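Local coordinates for ABC transporter, substrate-binding protein (Streptococcus pneumoniae, PDB 5G5Y) that captures fructooligosaccharides such as kestose, nystose and inulin, preferring the longer chains, and serves as the solute-binding protein of the FusABC-MsmK import system, at residues A[158-163]-A[231-236]; A[310-315]-A[324-329]. One frame throughout, in Å; residues are numbered along the deposited sequence.

In the fold
The two contacts sit on opposite sides of the chain's centre, about 54 Å apart between their centres and about 40 Å at their nearest atoms, so neither touches the other. Solute-binding proteins of this family are built from two lobes with the sugar held between them, and the separation is consistent with one contact in each lobe. Contact 1 pairs helices 157-169 and 225-239, away from the known sites. Contact 2 packs helix 319-329 on edge strand 310-312 of the sheet that carries the N-terminal strand 3-10; M310 lies about 5 Å, side chain to side chain, from K309, a substrate-binding residue. In sequence, contact 1 closes before contact 2 opens.

Contact 1: A[158-163]-A[231-236]; sequences DDLIKV and VKFIRQ
The apolar part of this contact is F233 meeting L160 and I161. On the 158-163 side I161 does most of the touching: its CD1 lies 3.6 Å from F233 CE1, and CG1 of the same branch follows at 3.7 Å from F233 CE1. The two side chains slide past each other in opposite directions, and the isoleucine meets the ring obliquely. L160 arrives differently, crossing the phenylalanine at about a right angle and placing CD2 at the ring's edge, near its plane, 4.1 Å from F233 CZ. With CG anti to the backbone N (chi1 175°), F233 carries its ring across to the other helix although its CB does not point straight there.

The helices, 157-169 and 225-239, run nearly parallel, crossing at -18° with local axes 11.5 Å apart, and here only side chains meet across the gap. Elsewhere on its surface helix 225-239 meets helices 429-455 and 459-472, through V231 on W453 and a salt bridge from K232 to D460.

The polar element is Q236, whose extended side chain crosses I161 at about a right angle. Its amide NE2 comes to 4.0 Å from I161 CD1, a van der Waals approach at the partly exposed margin of the contact.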
# COMPACT_ATOMS: atom_id res chain seq x y z
N ASP A 158 22.81 -9.58 17.09
CA ASP A 158 23.43 -10.67 17.90
C ASP A 158 22.57 -11.01 19.13
O ASP A 158 22.39 -12.18 19.43
CB ASP A 158 24.87 -10.33 18.28
CG ASP A 158 25.87 -10.69 17.19
OD1 ASP A 158 25.48 -11.20 16.11
OD2 ASP A 158 27.08 -10.47 17.40
N ASP A 159 22.00 -10.00 19.81
CA ASP A 159 21.02 -10.23 20.90
C ASP A 159 19.83 -11.02 20.43
O ASP A 159 19.32 -11.92 21.16
CB ASP A 159 20.43 -8.93 21.48
CG ASP A 159 21.41 -8.10 22.24
OD1 ASP A 159 22.47 -8.62 22.66
OD2 ASP A 159 21.12 -6.88 22.41
N LEU A 160 19.34 -10.70 19.23
CA LEU A 160 18.20 -11.41 18.69
C LEU A 160 18.52 -12.89 18.52
O LEU A 160 17.71 -13.73 18.82
CB LEU A 160 17.75 -10.82 17.34
CG LEU A 160 16.57 -11.50 16.64
CD1 LEU A 160 15.30 -11.50 17.50
CD2 LEU A 160 16.32 -10.89 15.28
N ILE A 161 19.70 -13.21 18.01
CA ILE A 161 20.07 -14.62 17.89
C ILE A 161 19.97 -15.32 19.29
O ILE A 161 19.35 -16.38 19.39
CB ILE A 161 21.47 -14.80 17.29
CG1 ILE A 161 21.49 -14.39 15.82
CG2 ILE A 161 21.90 -16.27 17.40
CD1 ILE A 161 22.88 -14.25 15.23
N LYS A 162 20.51 -14.68 20.33
CA LYS A 162 20.51 -15.23 21.72
C LYS A 162 19.09 -15.41 22.25
O LYS A 162 18.74 -16.45 22.78
CB LYS A 162 21.32 -14.35 22.69
CG LYS A 162 22.82 -14.22 22.37
CD LYS A 162 23.57 -13.42 23.43
CE LYS A 162 24.92 -12.87 22.92
NZ LYS A 162 24.80 -11.51 22.27
N VAL A 163 18.23 -14.42 22.03
CA VAL A 163 16.82 -14.55 22.37
C VAL A 163 16.10 -15.67 21.63
O VAL A 163 15.28 -16.40 22.23
CB VAL A 163 16.10 -13.19 22.17
CG1 VAL A 163 14.60 -13.33 22.08
CG2 VAL A 163 16.49 -12.26 23.28
N VAL A 231 21.35 -11.45 4.14
CA VAL A 231 21.08 -12.83 3.79
C VAL A 231 21.91 -13.77 4.67
O VAL A 231 21.37 -14.77 5.17
CB VAL A 231 21.31 -13.11 2.28
CG1 VAL A 231 21.08 -14.59 1.99
CG2 VAL A 231 20.38 -12.29 1.42
N LYS A 232 23.17 -13.43 4.90
CA LYS A 232 24.06 -14.25 5.72
C LYS A 232 23.52 -14.32 7.15
O LYS A 232 23.63 -15.35 7.79
CB LYS A 232 25.47 -13.72 5.70
CG LYS A 232 26.12 -13.97 4.35
CD LYS A 232 27.49 -13.35 4.28
CE LYS A 232 28.47 -14.18 5.08
NZ LYS A 232 29.85 -14.00 4.57
N PHE A 233 22.86 -13.25 7.59
CA PHE A 233 22.25 -13.25 8.94
C PHE A 233 21.07 -14.23 9.02
O PHE A 233 20.99 -15.06 9.93
CB PHE A 233 21.80 -11.83 9.35
CG PHE A 233 21.07 -11.80 10.66
CD1 PHE A 233 21.77 -11.95 11.87
CD2 PHE A 233 19.69 -11.61 10.70
CE1 PHE A 233 21.09 -11.95 13.08
CE2 PHE A 233 19.02 -11.60 11.94
CZ PHE A 233 19.72 -11.75 13.11
N ILE A 234 20.16 -14.19 8.03
CA ILE A 234 19.03 -15.09 8.03
C ILE A 234 19.55 -16.56 7.90
O ILE A 234 19.03 -17.47 8.57
CB ILE A 234 18.00 -14.75 6.94
CG1 ILE A 234 17.49 -13.29 7.07
CG2 ILE A 234 16.81 -15.72 6.99
CD1 ILE A 234 16.86 -12.93 8.40
N ARG A 235 20.58 -16.76 7.07
CA ARG A 235 21.27 -18.09 7.01
C ARG A 235 21.77 -18.60 8.39
O ARG A 235 21.63 -19.77 8.71
CB ARG A 235 22.39 -18.06 6.00
CG ARG A 235 23.27 -19.30 5.99
CD ARG A 235 22.52 -20.56 5.62
NE ARG A 235 23.40 -21.74 5.70
CZ ARG A 235 23.02 -23.00 5.49
NH1 ARG A 235 21.78 -23.29 5.16
NH2 ARG A 235 23.90 -23.99 5.63
N GLN A 236 22.38 -17.72 9.16
CA GLN A 236 22.76 -18.03 10.54
C GLN A 236 21.58 -18.51 11.35
O GLN A 236 21.70 -19.52 12.05
CB GLN A 236 23.37 -16.84 11.26
CG GLN A 236 24.76 -16.44 10.83
CD GLN A 236 25.22 -15.20 11.62
OE1 GLN A 236 25.00 -14.07 11.20
NE2 GLN A 236 25.79 -15.43 12.80

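Contact 2: A[310-315]-A[324-329]; sequences MVITSV and KWIDAQ
M310 bridges from strand 310-312 to I326 on helix 319-329, and its side chain can be followed atom by atom. CB leaves the strand toward the helix, and CG lies anti to the backbone N, continuing in that direction. CG makes the first touch, 4.1 Å from I326 CD1. The chain then bends at chi2 (134°, away from a staggered value), and SD settles 3.9 Å from I326 CG1. At the tip, CE is closest of all, 3.7 Å from I326 CG1, with I326 CD1 only slightly farther; the two side chains reach toward each other tip to tip. M310 CE also approaches the indole of W325 obliquely, 4.1 Å from W325 CZ3.

Strand 310-312 is an edge of the four-stranded mixed sheet and runs antiparallel to 61-63. The chain leaves it through a short loop and returns in helix 319-329, which lies over the sheet nearly antiparallel to the strand (167°), with local axes 11.3 Å apart. As in any extended strand, side chains alternate: M310 and I312 face the helix, while V311 points to the other side.

Farther along the strand, I312 CD1 meets I326 CD1 at 4.0 Å, so I326 is touched by both helix-facing residues. I312 also rests on L319 and T322, earlier in the same helix.

The indole of W325 is flanked by its own helix. Q329 NE2 sits 3.4 Å above the ring plane, over the ring centre, while donating a nearly straight hydrogen bond (165°) to W325 O at 2.8 Å. Q329 OE1 accepts from N338, which pins the amide's other end, and F7 packs edge-to-face with the tryptophan.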
# COMPACT_ATOMS: atom_id res chain seq x y z
N MET A 310 -11.28 7.40 -12.04
CA MET A 310 -12.31 7.88 -12.97
C MET A 310 -11.67 8.36 -14.23
O MET A 310 -10.69 9.08 -14.15
CB MET A 310 -13.11 9.04 -12.40
CG MET A 310 -14.37 9.37 -13.17
SD MET A 310 -15.72 9.60 -12.02
CE MET A 310 -17.07 10.09 -13.12
N VAL A 311 -12.20 7.94 -15.38
CA VAL A 311 -11.83 8.46 -16.69
C VAL A 311 -13.10 8.96 -17.41
O VAL A 311 -14.21 8.54 -17.11
CB VAL A 311 -11.13 7.43 -17.56
CG1 VAL A 311 -9.78 7.02 -16.99
CG2 VAL A 311 -11.99 6.19 -17.78
N ILE A 312 -12.93 9.88 -18.34
CA ILE A 312 -14.03 10.43 -19.10
C ILE A 312 -13.87 9.93 -20.53
O ILE A 312 -12.78 10.05 -21.13
CB ILE A 312 -14.01 11.95 -19.03
CG1 ILE A 312 -14.34 12.42 -17.60
CG2 ILE A 312 -15.00 12.54 -20.07
CD1 ILE A 312 -14.28 13.94 -17.43
N THR A 313 -14.95 9.38 -21.09
CA THR A 313 -14.86 8.79 -22.43
C THR A 313 -15.04 9.80 -23.53
O THR A 313 -15.60 10.90 -23.32
CB THR A 313 -15.90 7.70 -22.67
OG1 THR A 313 -17.19 8.31 -22.70
CG2 THR A 313 -15.85 6.67 -21.59
N SER A 314 -14.64 9.38 -24.72
CA SER A 314 -14.82 10.21 -25.93
C SER A 314 -16.26 10.42 -26.38
O SER A 314 -16.46 11.24 -27.30
CB SER A 314 -14.04 9.59 -27.10
OG SER A 314 -14.59 8.32 -27.38
N VAL A 315 -17.24 9.72 -25.79
CA VAL A 315 -18.67 9.90 -26.13
C VAL A 315 -19.40 10.87 -25.23
O VAL A 315 -20.57 11.14 -25.44
CB VAL A 315 -19.47 8.57 -26.23
CG1 VAL A 315 -18.87 7.65 -27.29
CG2 VAL A 315 -19.62 7.86 -24.89
N LYS A 324 -17.72 19.09 -12.99
CA LYS A 324 -18.32 19.58 -11.77
C LYS A 324 -18.85 18.51 -10.84
O LYS A 324 -18.71 18.64 -9.62
CB LYS A 324 -19.40 20.66 -12.09
CG LYS A 324 -18.74 21.91 -12.64
CD LYS A 324 -19.72 23.03 -13.07
CE LYS A 324 -18.89 24.26 -13.41
NZ LYS A 324 -19.79 25.36 -13.87
N TRP A 325 -19.45 17.46 -11.38
CA TRP A 325 -19.87 16.31 -10.60
C TRP A 325 -18.63 15.66 -9.97
O TRP A 325 -18.62 15.37 -8.76
CB TRP A 325 -20.62 15.29 -11.47
CG TRP A 325 -21.24 14.21 -10.69
CD1 TRP A 325 -22.51 14.18 -10.24
CD2 TRP A 325 -20.61 13.00 -10.21
NE1 TRP A 325 -22.74 13.03 -9.52
CE2 TRP A 325 -21.58 12.30 -9.47
CE3 TRP A 325 -19.32 12.46 -10.31
CZ2 TRP A 325 -21.31 11.06 -8.85
CZ3 TRP A 325 -19.04 11.24 -9.68
CH2 TRP A 325 -20.04 10.55 -8.98
N ILE A 326 -17.59 15.47 -10.75
CA ILE A 326 -16.34 14.86 -10.21
C ILE A 326 -15.75 15.78 -9.14
O ILE A 326 -15.33 15.33 -8.04
CB ILE A 326 -15.30 14.56 -11.31
CG1 ILE A 326 -15.83 13.50 -12.26
CG2 ILE A 326 -13.97 14.04 -10.69
CD1 ILE A 326 -15.09 13.38 -13.57
N ASP A 327 -15.74 17.09 -9.40
CA ASP A 327 -15.20 18.00 -8.38
C ASP A 327 -15.93 17.98 -7.01
O ASP A 327 -15.27 18.13 -5.96
CB ASP A 327 -15.03 19.41 -8.90
CG ASP A 327 -14.03 20.18 -8.09
OD1 ASP A 327 -12.87 19.68 -7.94
OD2 ASP A 327 -14.41 21.24 -7.56
N ALA A 328 -17.24 17.70 -7.00
CA ALA A 328 -17.99 17.60 -5.76
C ALA A 328 -17.44 16.42 -4.92
O ALA A 328 -17.51 16.45 -3.69
CB ALA A 328 -19.45 17.44 -6.08
N GLN A 329 -16.85 15.41 -5.58
CA GLN A 329 -16.29 14.25 -4.87
C GLN A 329 -15.01 14.61 -4.10
O GLN A 329 -14.70 13.94 -3.12
CB GLN A 329 -16.02 13.08 -5.78
CG GLN A 329 -17.11 12.78 -6.80
CD GLN A 329 -18.52 12.76 -6.20
OE1 GLN A 329 -18.77 12.09 -5.21
NE2 GLN A 329 -19.43 13.53 -6.79